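Local atomic coordinates of fluvirucin B1 DH domain from module 1 (Actinomadura vulgaris, PDB entry 6OBV), a protein that probably dehydrates a beta-hydroxyacyl chain to the unsaturated intermediate, as the dehydratase domain of module 1 of the fluvirucin B1 polyketide synthase. Residues 97-102 with 127-132; 217-220 with 225-228. All coordinates share one frame; numbering follows the deposited sequence.

In the fold
The two contacts illustrate how a charged or polar pair is adapted to its place in a double-hotdog dehydratase. Contact 1, partly buried, joins a sheet strand of the N-terminal half to the loop and strand around 127-132 through a multiply bonded Glu-Arg salt bridge on one face and a modest aliphatic touch on the other. Contact 2 is buried and closer to the centre of the chain; it ties the end of helix 214-218 to the start of helix 227-232 by one directed His-carboxylate hydrogen bond and a water, while the same histidine caps the second helix. Contacts 1 and 2 share no helix or strand: the centres of contacts 1 and 2 lie 24 Å apart.

Contact 1: 97-102 with 127-132; sequences VLEELT and DGRREV
Glu-99 and Arg-129 form a salt bridge that reaches across a whole intervening strand of the hotdog sheet, since strands 97-103 and 130-137 are both neighbours of strand 144-152 and not of each other. Their touching parts run in nearly the same direction, as two strands on either side of an antiparallel one should. Arg-129, in the loop leading into its strand, bends its chain at chi3 (71°) and presents NE and NH2 side-on to the carboxylate. The shortest bond runs from NH2 of Arg-129 to OE2 of Glu-99, 2.6 Å. NE of Arg-129 divides its hydrogen between the two oxygens of Glu-99, OE2 at 3.0 Å and OE1 at 3.2 Å, the latter bond being the straighter. Both oxygens receive NE through their syn lone pairs, whereas NH2 meets OE2 nearly along the C-O bond. The planes of the two charged groups are only 16° apart, and three bonds lying close to the guanidinium plane fix how both are turned. Thr-150 of the middle strand touches both side chains. Asp-127, though poorly ordered, extends the network: its OD1 accepts from the backbone N of Arg-129 at 2.7 Å, an Asx turn, and its OD2 pairs with NH1 of the same arginine. On the other face, CD1 of Leu-101 touches CG1 of Val-132 at 4.3 Å, and Leu-151 also packs on that valine. The reversal of faces between Glu-99 and Leu-101 comes from Glu-99 and Glu-100 both facing Thr-150, the mark of a classic beta bulge.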
loop_
_atom_site.group_PDB
_atom_site.type_symbol
_atom_site.label_atom_id
_atom_site.label_comp_id
_atom_site.label_asym_id
_atom_site.label_seq_id
_atom_site.Cartn_x
_atom_site.Cartn_y
_atom_site.Cartn_z
ATOM N N VAL A 97 0.789 16.728 14.008
ATOM C CA VAL A 97 1.200 16.732 15.409
ATOM C C VAL A 97 1.118 15.325 15.989
ATOM O O VAL A 97 0.061 14.683 15.949
ATOM C CB VAL A 97 0.340 17.713 16.220
ATOM C CG1 VAL A 97 0.682 17.634 17.718
ATOM C CG2 VAL A 97 0.546 19.135 15.682
ATOM N N LEU A 98 2.230 14.857 16.553
ATOM C CA LEU A 98 2.297 13.549 17.209
ATOM C C LEU A 98 1.849 13.699 18.656
ATOM O O LEU A 98 2.646 13.979 19.553
ATOM C CB LEU A 98 3.709 12.993 17.132
ATOM C CG LEU A 98 3.856 11.560 17.618
ATOM C CD1 LEU A 98 2.798 10.697 16.964
ATOM C CD2 LEU A 98 5.264 11.069 17.274
ATOM N N GLU A 99 0.546 13.522 18.888
ATOM C CA GLU A 99 0.003 13.716 20.229
ATOM C C GLU A 99 0.602 12.720 21.219
ATOM O O GLU A 99 0.916 13.069 22.357
ATOM C CB GLU A 99 -1.519 13.594 20.171
ATOM C CG GLU A 99 -2.242 13.515 21.500
ATOM C CD GLU A 99 -3.747 13.401 21.305
ATOM O OE1 GLU A 99 -4.380 14.416 20.953
ATOM O OE2 GLU A 99 -4.302 12.297 21.478
ATOM N N GLU A 100 0.796 11.485 20.794
ATOM C CA GLU A 100 1.296 10.438 21.670
ATOM C C GLU A 100 1.922 9.359 20.792
ATOM O O GLU A 100 1.403 9.061 19.716
ATOM C CB GLU A 100 0.154 9.876 22.532
ATOM C CG GLU A 100 0.580 9.015 23.700
ATOM C CD GLU A 100 0.823 7.578 23.291
ATOM O OE1 GLU A 100 1.696 6.919 23.906
ATOM O OE2 GLU A 100 0.143 7.117 22.344
ATOM N N LEU A 101 3.053 8.803 21.228
ATOM C CA LEU A 101 3.586 7.587 20.606
ATOM C C LEU A 101 4.282 6.746 21.677
ATOM O O LEU A 101 5.112 7.263 22.432
ATOM C CB LEU A 101 4.556 7.923 19.471
ATOM C CG LEU A 101 5.095 6.831 18.537
ATOM C CD1 LEU A 101 4.104 6.519 17.425
ATOM C CD2 LEU A 101 6.397 7.269 17.909
ATOM N N THR A 102 3.922 5.465 21.767
ATOM C CA THR A 102 4.589 4.523 22.662
ATOM C C THR A 102 5.399 3.555 21.818
ATOM O O THR A 102 4.895 3.043 20.809
ATOM C CB THR A 102 3.598 3.751 23.540
ATOM O OG1 THR A 102 2.731 4.661 24.219
ATOM C CG2 THR A 102 4.332 2.931 24.589
ATOM N N ASP A 127 -13.199 13.764 16.404
ATOM C CA ASP A 127 -12.240 14.633 17.073
ATOM C C ASP A 127 -11.182 15.200 16.131
ATOM O O ASP A 127 -10.439 16.100 16.535
ATOM C CB ASP A 127 -11.544 13.876 18.222
ATOM C CG ASP A 127 -11.132 12.450 17.832
ATOM O OD1 ASP A 127 -10.768 12.222 16.659
ATOM O OD2 ASP A 127 -11.149 11.547 18.698
ATOM N N GLY A 128 -11.093 14.718 14.893
ATOM C CA GLY A 128 -9.967 15.092 14.056
ATOM C C GLY A 128 -8.661 14.414 14.419
ATOM O O GLY A 128 -7.602 14.835 13.939
ATOM N N ARG A 129 -8.711 13.378 15.253
ATOM C CA ARG A 129 -7.547 12.631 15.695
ATOM C C ARG A 129 -7.460 11.321 14.921
ATOM O O ARG A 129 -8.480 10.704 14.605
ATOM C CB ARG A 129 -7.613 12.380 17.210
ATOM C CG ARG A 129 -7.411 13.671 18.041
ATOM C CD ARG A 129 -7.867 13.570 19.506
ATOM N NE ARG A 129 -6.968 12.716 20.268
ATOM C CZ ARG A 129 -7.273 11.468 20.612
ATOM N NH1 ARG A 129 -8.455 10.966 20.264
ATOM N NH2 ARG A 129 -6.412 10.720 21.292
ATOM N N ARG A 130 -6.233 10.928 14.587
ATOM C CA ARG A 130 -5.949 9.723 13.812
ATOM C C ARG A 130 -5.033 8.804 14.607
ATOM O O ARG A 130 -4.126 9.273 15.311
ATOM C CB ARG A 130 -5.280 10.057 12.477
ATOM C CG ARG A 130 -6.121 10.880 11.528
ATOM C CD ARG A 130 -5.381 11.061 10.219
ATOM N NE ARG A 130 -6.070 11.913 9.242
ATOM C CZ ARG A 130 -6.770 11.445 8.215
ATOM N NH1 ARG A 130 -6.919 10.131 8.041
ATOM N NH2 ARG A 130 -7.333 12.289 7.370
ATOM N N GLU A 131 -5.278 7.498 14.500
ATOM C CA GLU A 131 -4.399 6.508 15.098
ATOM C C GLU A 131 -3.300 6.173 14.101
ATOM O O GLU A 131 -3.537 6.126 12.889
ATOM C CB GLU A 131 -5.158 5.241 15.490
ATOM C CG GLU A 131 -5.938 5.347 16.769
ATOM C CD GLU A 131 -7.209 6.176 16.596
ATOM O OE1 GLU A 131 -8.088 5.780 15.788
ATOM O OE2 GLU A 131 -7.321 7.235 17.263
ATOM N N VAL A 132 -2.091 5.978 14.614
ATOM C CA VAL A 132 -0.934 5.670 13.788
ATOM C C VAL A 132 -0.237 4.483 14.423
ATOM O O VAL A 132 -0.307 4.285 15.640
ATOM C CB VAL A 132 0.018 6.878 13.641
ATOM C CG1 VAL A 132 0.606 7.266 14.981
ATOM C CG2 VAL A 132 1.125 6.608 12.593
#

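Contact 2: 217-220 with 225-228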
loop_
_atom_site.group_PDB
_atom_site.type_symbol
_atom_site.label_atom_id
_atom_site.label_comp_id
_atom_site.label_asym_id
_atom_site.label_seq_id
_atom_site.Cartn_x
_atom_site.Cartn_y
_atom_site.Cartn_z
ATOM N N ALA A 217 24.692 15.025 7.524
ATOM C CA ALA A 217 24.323 16.388 7.154
ATOM C C ALA A 217 23.944 16.490 5.684
ATOM O O ALA A 217 23.081 17.296 5.322
ATOM C CB ALA A 217 25.472 17.350 7.462
ATOM N N ALA A 218 24.573 15.681 4.823
ATOM C CA ALA A 218 24.278 15.736 3.396
ATOM C C ALA A 218 22.869 15.251 3.081
ATOM O O ALA A 218 22.264 15.708 2.106
ATOM C CB ALA A 218 25.292 14.903 2.617
ATOM N N GLU A 219 22.338 14.317 3.863
ATOM C CA GLU A 219 21.011 13.776 3.613
ATOM C C GLU A 219 19.973 14.316 4.591
ATOM O O GLU A 219 18.841 13.832 4.607
ATOM C CB GLU A 219 21.045 12.236 3.648
ATOM C CG GLU A 219 21.710 11.625 4.895
ATOM C CD GLU A 219 21.097 10.284 5.347
ATOM O OE1 GLU A 219 20.116 9.797 4.731
ATOM O OE2 GLU A 219 21.588 9.721 6.351
ATOM N N ALA A 220 20.320 15.323 5.392
ATOM C CA ALA A 220 19.404 15.760 6.441
ATOM C C ALA A 220 18.215 16.542 5.887
ATOM O O ALA A 220 17.145 16.551 6.509
ATOM C CB ALA A 220 20.154 16.593 7.484
ATOM N N ILE A 225 13.215 15.568 10.736
ATOM C CA ILE A 225 14.443 15.811 11.486
ATOM C C ILE A 225 15.226 14.504 11.495
ATOM O O ILE A 225 14.682 13.451 11.860
ATOM C CB ILE A 225 14.179 16.346 12.913
ATOM C CG1 ILE A 225 15.522 16.790 13.526
ATOM C CG2 ILE A 225 13.428 15.294 13.780
ATOM C CD1 ILE A 225 15.476 17.640 14.804
ATOM N N HIS A 226 16.488 14.549 11.043
ATOM C CA HIS A 226 17.275 13.329 10.931
ATOM C C HIS A 226 17.192 12.547 12.243
ATOM O O HIS A 226 17.430 13.120 13.315
ATOM C CB HIS A 226 18.738 13.637 10.590
ATOM C CG HIS A 226 19.501 12.451 10.072
ATOM N ND1 HIS A 226 19.632 11.275 10.784
ATOM C CD2 HIS A 226 20.158 12.255 8.905
ATOM C CE1 HIS A 226 20.345 10.412 10.081
ATOM N NE2 HIS A 226 20.670 10.978 8.935
ATOM N N PRO A 227 16.797 11.275 12.208
ATOM C CA PRO A 227 16.719 10.500 13.459
ATOM C C PRO A 227 18.006 10.531 14.275
ATOM O O PRO A 227 17.943 10.473 15.510
ATOM C CB PRO A 227 16.372 9.085 12.971
ATOM C CG PRO A 227 15.605 9.317 11.689
ATOM C CD PRO A 227 16.236 10.542 11.056
ATOM N N ALA A 228 19.175 10.643 13.632
ATOM C CA ALA A 228 20.409 10.723 14.404
ATOM C C ALA A 228 20.572 12.078 15.062
ATOM O O ALA A 228 21.196 12.173 16.127
ATOM C CB ALA A 228 21.628 10.429 13.526
HETATM O O HOH W 1 17.211 16.808 9.443
#
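The chi1 of Glu-219 (51°) sets CG between the backbone N and the carbonyl carbon, and a further bend at chi2 carries the carboxylate over to His-226, whose own CG is anti to the backbone N (chi1 -163°) and sends the imidazole across to meet it. There NE2 of His-226 donates to OE2 of Glu-219 at 3.0 Å. The acceptor lies close to the plane of the ring, at its edge, but the carboxylate stands almost upright to that plane, 84° away, and NE2 reaches OE2 from well above the carboxylate plane. The other nitrogen is also engaged: ND1 of His-226 accepts from the backbone N of Ala-228 at 3.0 Å, making the histidine the N-cap of helix 227-232. Bonds at both nitrogens thus fix the flip and rotation of the ring. Beside them the backbones are joined by a water that donates to O of Ala-220 and accepts from N of His-226, while CA of Ala-220 sits at the CD2 edge of the ring at 4.4 Å. Trp-65 meets the imidazole edge-to-face, and Tyr-223 both touches the ring and gives OE1 of Glu-219 a weak hydrogen bond. His-226 and Pro-227 open the HPALLD motif that, in dehydratases of this family, leads to the catalytic aspartate, so the contact lies at the N-terminal end of the helix that probably carries that aspartate. With ND1 spent as an acceptor and NE2 as a donor, the chemistry points to the imidazole tautomer protonated on NE2, its polarity probably reinforced by the carboxylate.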